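Local atomic coordinates of PrimPol AEP domain (PP-N190) (Cyanophage S-2L, PDB entry 6ZP9), a protein that probably primes and extends DNA strands as the archaeo-eukaryotic primase (AEP) domain of a primase-polymerase from a phage whose DNA carries 2-aminoadenine in place of adenine. Residues W138-L141 and Q142-I146; N155-P158 and S159-M162; G76-D79 and A80-T83. All blocks are in the same frame, centred on the assembly; numbering follows the deposited sequence. Where two conformers were deposited one is given.

In the fold
Interaction 1 is about two and a half turns of helix 135-149, its inner face buried against strand 85-90; interactions 2 and 3 are turns in connecting loops, one leading into strand 161-163 and the other running from strand 67-71 to strand 85-90. Interaction 2 lies in the middle and touches both others, whereas 1 and 3 stay apart, about 17 Å between centres. Chemistry follows place: helical backbone bonds, an aromatic contact and an outward salt bridge in interaction 1; an arginine on a neutral amide in the surface turn of interaction 2; and an exposed glutamate's carboxylate taking NH and OH donors in the loop of interaction 3.

Interaction 1. Residues W138-L141 and Q142-I146; sequences WTEL and QARLI
Over one face of the Trp138 indole lies CB of Gln142, one turn further along an alpha-helix; at the edge of the Arg144 guanidinium, in its plane, sits OE2 of Glu140. Both pairs are i to i+4 contacts of helix 135-149. The first is a CH-pi contact, with Gln142 CB 3.9 Å from the centroid of the six-membered ring of Trp138 and close to the ring normal. One helical turn apart and with CG anti to N in both (chi1 near 180°), the two side chains run side by side. A bend at chi2 of Gln142 then lays its amide along the indole, the planes 35° apart, with CD 3.5 Å from Trp138 CZ2. Both polar ends are held outside the helix: Trp138 NE1 bonds to Ala87 O, while Gln142 OE1 receives Phe89 N and its NE2 reaches Asn155 O, so the inner face of the helix is tied to strand 85-90 and to the loop that follows the helix. Elsewhere on the helix, Leu141 packs on helix 188-194. Four backbone bonds join the turns, Gln142 N to Trp138 O being 2.8 Å. The salt bridge lies on a more exposed flank. Arg144, extended from CG to NE, presents its NE/NH2 side to a carboxylate turned almost perpendicular (79°), and its NH1 goes to Leu195 O near the C-terminus. One oxygen takes both donors, on its anti side: Glu140 OE2 is 2.7 Å from Arg144 NE and 3.1 Å from NH2.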
# COMPACT_ATOMS: atom_id res chain seq x y z
N TRP A 138 11.46 -8.41 -7.09
CA TRP A 138 10.68 -7.63 -6.14
C TRP A 138 10.80 -8.20 -4.73
O TRP A 138 10.98 -7.45 -3.76
CB TRP A 138 9.21 -7.56 -6.57
CG TRP A 138 8.38 -6.79 -5.60
CD1 TRP A 138 8.16 -5.44 -5.62
CD2 TRP A 138 7.70 -7.29 -4.44
NE1 TRP A 138 7.38 -5.07 -4.54
CE2 TRP A 138 7.08 -6.19 -3.81
CE3 TRP A 138 7.56 -8.57 -3.87
CZ2 TRP A 138 6.32 -6.33 -2.64
CZ3 TRP A 138 6.81 -8.70 -2.70
CH2 TRP A 138 6.20 -7.58 -2.10
N THR A 139 10.69 -9.52 -4.60
CA THR A 139 10.70 -10.14 -3.28
C THR A 139 11.99 -9.82 -2.55
O THR A 139 11.98 -9.53 -1.34
CB THR A 139 10.50 -11.66 -3.40
OG1 THR A 139 9.22 -11.95 -3.98
CG2 THR A 139 10.59 -12.32 -2.03
N GLU A 140 13.11 -9.84 -3.27
CA GLU A 140 14.40 -9.54 -2.66
C GLU A 140 14.50 -8.07 -2.26
O GLU A 140 14.96 -7.76 -1.16
CB GLU A 140 15.53 -9.92 -3.61
CG GLU A 140 16.93 -9.56 -3.09
CD GLU A 140 17.39 -10.43 -1.92
OE1 GLU A 140 16.66 -11.39 -1.57
OE2 GLU A 140 18.48 -10.16 -1.37
N LEU A 141 14.06 -7.16 -3.14
CA LEU A 141 14.07 -5.74 -2.81
C LEU A 141 13.21 -5.45 -1.59
O LEU A 141 13.60 -4.67 -0.71
CB LEU A 141 13.57 -4.92 -4.00
CG LEU A 141 14.50 -4.78 -5.20
CD1 LEU A 141 13.75 -4.21 -6.41
CD2 LEU A 141 15.71 -3.94 -4.86
N GLN A 142 12.02 -6.05 -1.53
CA GLN A 142 11.10 -5.78 -0.43
C GLN A 142 11.67 -6.30 0.89
O GLN A 142 11.56 -5.64 1.93
CB GLN A 142 9.73 -6.41 -0.72
CG GLN A 142 8.65 -6.16 0.33
CD GLN A 142 7.88 -4.86 0.11
OE1 GLN A 142 8.38 -3.93 -0.50
NE2 GLN A 142 6.65 -4.82 0.60
N ALA A 143 12.31 -7.47 0.85
CA ALA A 143 12.92 -8.02 2.06
C ALA A 143 14.07 -7.14 2.53
O ALA A 143 14.21 -6.89 3.74
CB ALA A 143 13.41 -9.44 1.80
N ARG A 144 14.89 -6.65 1.60
CA ARG A 144 15.98 -5.77 1.99
C ARG A 144 15.47 -4.45 2.55
O ARG A 144 16.06 -3.90 3.49
CB ARG A 144 16.89 -5.52 0.79
CG ARG A 144 17.61 -6.76 0.33
CD ARG A 144 18.69 -6.39 -0.66
NE ARG A 144 19.31 -7.55 -1.27
CZ ARG A 144 20.47 -7.52 -1.93
NH1 ARG A 144 21.12 -6.36 -2.05
NH2 ARG A 144 20.96 -8.63 -2.47
N LEU A 145 14.39 -3.93 1.97
CA LEU A 145 13.80 -2.70 2.49
C LEU A 145 13.32 -2.89 3.93
O LEU A 145 13.58 -2.06 4.81
CB LEU A 145 12.64 -2.26 1.59
CG LEU A 145 11.78 -1.11 2.12
CD1 LEU A 145 12.55 0.21 2.08
CD2 LEU A 145 10.47 -0.99 1.33
N ILE A 146 12.63 -4.00 4.19
CA ILE A 146 12.15 -4.29 5.54
C ILE A 146 13.31 -4.37 6.52
O ILE A 146 13.24 -3.82 7.62
CB ILE A 146 11.33 -5.59 5.54
CG1 ILE A 146 10.01 -5.39 4.77
CG2 ILE A 146 11.10 -6.08 6.98
CD1 ILE A 146 9.29 -6.68 4.41

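Interaction 2. Residues N155-P158 and S159-M162; sequences NRNP and SRVM
With chi1 at 57°, Asn157 places CG between its N and carbonyl carbon, while Arg160 starts anti to N and then bends at chi2 and chi3, curling its guanidinium back over the turn onto Asn157 OD1. The frame is a type I beta turn from Asn157 to Arg160, closed by Arg160 N to Asn157 O at 3.0 Å. Arg160 meets the amide oxygen side-on with two nitrogens: NE is 3.0 Å from Asn157 OD1, in the carbonyl plane and on a lone pair, and NH1, equally near, is tilted from that plane. Amide and guanidinium stand nearly perpendicular (88°). Asn155 CA lies over one guanidinium face, toward its rim, and Asn155 OD1 lies 3.5 Å from Arg160 CD; its ND2 bonds to Glu91. On the backbone, a water donates to Pro158 O (2.8 Å) and Arg160 O (2.7 Å), bridging two carbonyls of the turn just before strand 161-163. Asn157 ND2 and Ser159 OG both bond to Asp79 OD1 of the 76-83 loop. The Asn157 amide is thus gripped at both ends, which fixes its rotation; the Asp79 carboxylate at ND2 and the guanidinium at OD1 would probably polarise it in the same sense.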
# COMPACT_ATOMS: atom_id res chain seq x y z
N ASN A 155 4.59 -7.50 5.86
CA ASN A 155 4.26 -7.02 4.52
C ASN A 155 5.34 -7.41 3.50
O ASN A 155 5.97 -6.55 2.88
CB ASN A 155 4.05 -5.51 4.54
CG ASN A 155 3.05 -5.06 5.58
OD1 ASN A 155 1.99 -5.67 5.77
ND2 ASN A 155 3.36 -3.96 6.26
N ARG A 156 5.54 -8.67 3.33
CA ARG A 156 6.59 -9.11 2.47
C ARG A 156 6.22 -9.95 1.24
O ARG A 156 7.08 -10.24 0.47
CB ARG A 156 7.58 -9.93 3.32
CG ARG A 156 7.04 -11.22 3.81
CD ARG A 156 7.98 -11.90 4.81
NE ARG A 156 9.38 -11.69 4.45
CZ ARG A 156 10.30 -10.90 5.03
NH1 ARG A 156 11.53 -10.89 4.53
NH2 ARG A 156 10.02 -10.17 6.08
N ASN A 157 4.97 -10.34 1.10
CA ASN A 157 4.55 -11.26 0.05
C ASN A 157 3.98 -10.49 -1.14
O ASN A 157 3.44 -9.39 -0.98
CB ASN A 157 3.50 -12.23 0.57
CG ASN A 157 2.31 -11.53 1.14
OD1 ASN A 157 2.44 -10.69 2.03
ND2 ASN A 157 1.12 -11.85 0.63
N PRO A 158 4.07 -11.03 -2.36
CA PRO A 158 3.71 -10.23 -3.54
C PRO A 158 2.23 -9.88 -3.64
O PRO A 158 1.90 -8.89 -4.30
CB PRO A 158 4.17 -11.09 -4.73
CG PRO A 158 4.36 -12.46 -4.17
CD PRO A 158 4.72 -12.31 -2.73
N SER A 159 1.32 -10.62 -3.00
CA SER A 159 -0.09 -10.24 -3.02
C SER A 159 -0.50 -9.42 -1.79
O SER A 159 -1.70 -9.31 -1.50
CB SER A 159 -0.98 -11.47 -3.15
OG SER A 159 -0.87 -12.32 -2.02
N ARG A 160 0.46 -8.83 -1.08
CA ARG A 160 0.16 -8.03 0.10
C ARG A 160 -0.81 -6.90 -0.26
O ARG A 160 -0.62 -6.21 -1.26
CB ARG A 160 1.44 -7.45 0.69
CG ARG A 160 1.24 -6.47 1.84
CD ARG A 160 0.43 -7.07 2.96
NE ARG A 160 0.82 -8.45 3.26
CZ ARG A 160 0.52 -9.09 4.39
NH1 ARG A 160 0.90 -10.34 4.58
NH2 ARG A 160 -0.16 -8.45 5.33
N VAL A 161 -1.87 -6.73 0.58
CA VAL A 161 -2.81 -5.62 0.41
C VAL A 161 -2.36 -4.46 1.29
O VAL A 161 -1.75 -4.66 2.34
CB VAL A 161 -4.27 -6.02 0.73
CG1 VAL A 161 -4.72 -7.17 -0.15
CG2 VAL A 161 -4.43 -6.38 2.21
N MET A 162 -2.68 -3.24 0.88
CA MET A 162 -2.36 -2.04 1.63
C MET A 162 -3.58 -1.13 1.66
O MET A 162 -4.38 -1.10 0.72
CB MET A 162 -1.15 -1.35 0.98
CG MET A 162 0.18 -2.09 1.05
SD MET A 162 0.86 -2.18 2.70
CE MET A 162 1.53 -0.55 2.65
O HOH W 1 1.16 -6.42 -3.26

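Interaction 3. Residues G76-D79 and A80-T83; sequences GDSD and AEIT
Ser78 and Glu81 form the tight part of this loop: Glu81 OE1 collects three donors, Ser78 OG at 2.8 Å, Ser78 N at 3.1 Å and, longer, Asp77 N at 3.3 Å. The two groups of Ser78 approach on the anti side of the carboxylate, whereas Asp77 N comes from above its plane. The side-chain to backbone bond from Ser78 N to Glu81 is one half of a capping box at the start of a short 3-10 turn, whose own bonds are Glu81 N to Ser78 O (3.0 Å) and Ile82 N to Asp79 O (3.1 Å). Glu81 sets CG beside its N (chi1 -66°) and extends beyond it, which carries the carboxylate to the NH groups of Asp77 and Ser78. At the start of the loop, Gly76, in a backbone conformation suited to a residue without CB (phi 153°, psi -157°), brings its CA within 3.9 Å of Glu81 CB. Ile82 closes the inner side, its CD1 3.5 Å from Gly76 O and its CG1 equally near Ser78 O. Glu81 as a whole is exposed although its OE1 is tightly held, and Ala80 makes the loose solvent side. Three donors on one oxygen would probably stabilise the charged form of Glu81, while the nearby Asp77 carboxylate is paired with Arg34. The loop connects strand 67-71 to strand 85-90. Ile82 packs on Val71 of the first and on Pro158, and Asp79 OD1 bonds to Ser159 OG and Asn157 ND2 of the turn before strand 161-163, so the loop packs where strand 67-71 ends and strand 161-163 begins.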
# COMPACT_ATOMS: atom_id res chain seq x y z
N GLY A 76 -3.84 -10.66 -9.44
CA GLY A 76 -4.85 -11.38 -8.69
C GLY A 76 -4.68 -11.18 -7.20
O GLY A 76 -4.08 -10.21 -6.76
N ASP A 77 -5.23 -12.14 -6.44
CA ASP A 77 -5.37 -12.01 -4.99
C ASP A 77 -4.37 -12.84 -4.19
O ASP A 77 -4.16 -12.55 -3.01
CB ASP A 77 -6.78 -12.44 -4.56
CG ASP A 77 -7.85 -11.52 -5.08
OD1 ASP A 77 -7.57 -10.32 -5.23
OD2 ASP A 77 -8.98 -12.00 -5.33
N SER A 78 -3.79 -13.88 -4.78
CA SER A 78 -2.85 -14.73 -4.08
C SER A 78 -1.45 -14.54 -4.65
O SER A 78 -1.28 -14.02 -5.76
CB SER A 78 -3.26 -16.21 -4.17
OG SER A 78 -3.22 -16.68 -5.52
N ASP A 79 -0.44 -14.97 -3.89
CA ASP A 79 0.94 -14.78 -4.33
C ASP A 79 1.20 -15.40 -5.70
O ASP A 79 1.84 -14.77 -6.56
CB ASP A 79 1.92 -15.37 -3.30
CG ASP A 79 1.94 -14.59 -2.00
OD1 ASP A 79 1.49 -13.41 -1.99
OD2 ASP A 79 2.41 -15.16 -0.99
N ALA A 80 0.70 -16.62 -5.94
CA ALA A 80 0.93 -17.29 -7.21
C ALA A 80 0.32 -16.55 -8.40
O ALA A 80 0.79 -16.73 -9.53
CB ALA A 80 0.38 -18.71 -7.17
N GLU A 81 -0.71 -15.73 -8.18
CA GLU A 81 -1.32 -15.00 -9.27
C GLU A 81 -0.60 -13.69 -9.59
O GLU A 81 -0.95 -13.06 -10.60
CB GLU A 81 -2.78 -14.68 -8.95
CG GLU A 81 -3.69 -15.88 -8.86
CD GLU A 81 -5.06 -15.50 -8.32
OE1 GLU A 81 -5.19 -15.36 -7.10
OE2 GLU A 81 -5.98 -15.31 -9.14
N ILE A 82 0.35 -13.26 -8.77
CA ILE A 82 1.02 -11.98 -9.00
C ILE A 82 2.15 -12.20 -10.00
O ILE A 82 3.01 -13.07 -9.80
CB ILE A 82 1.56 -11.40 -7.68
CG1 ILE A 82 0.41 -11.14 -6.70
CG2 ILE A 82 2.29 -10.09 -7.95
CD1 ILE A 82 -0.65 -10.17 -7.22
N THR A 83 2.15 -11.41 -11.08
CA THR A 83 3.19 -11.53 -12.09
C THR A 83 4.18 -10.38 -12.08
O THR A 83 5.26 -10.51 -12.66
CB THR A 83 2.58 -11.64 -13.50
OG1 THR A 83 1.66 -10.56 -13.73
CG2 THR A 83 1.83 -12.96 -13.67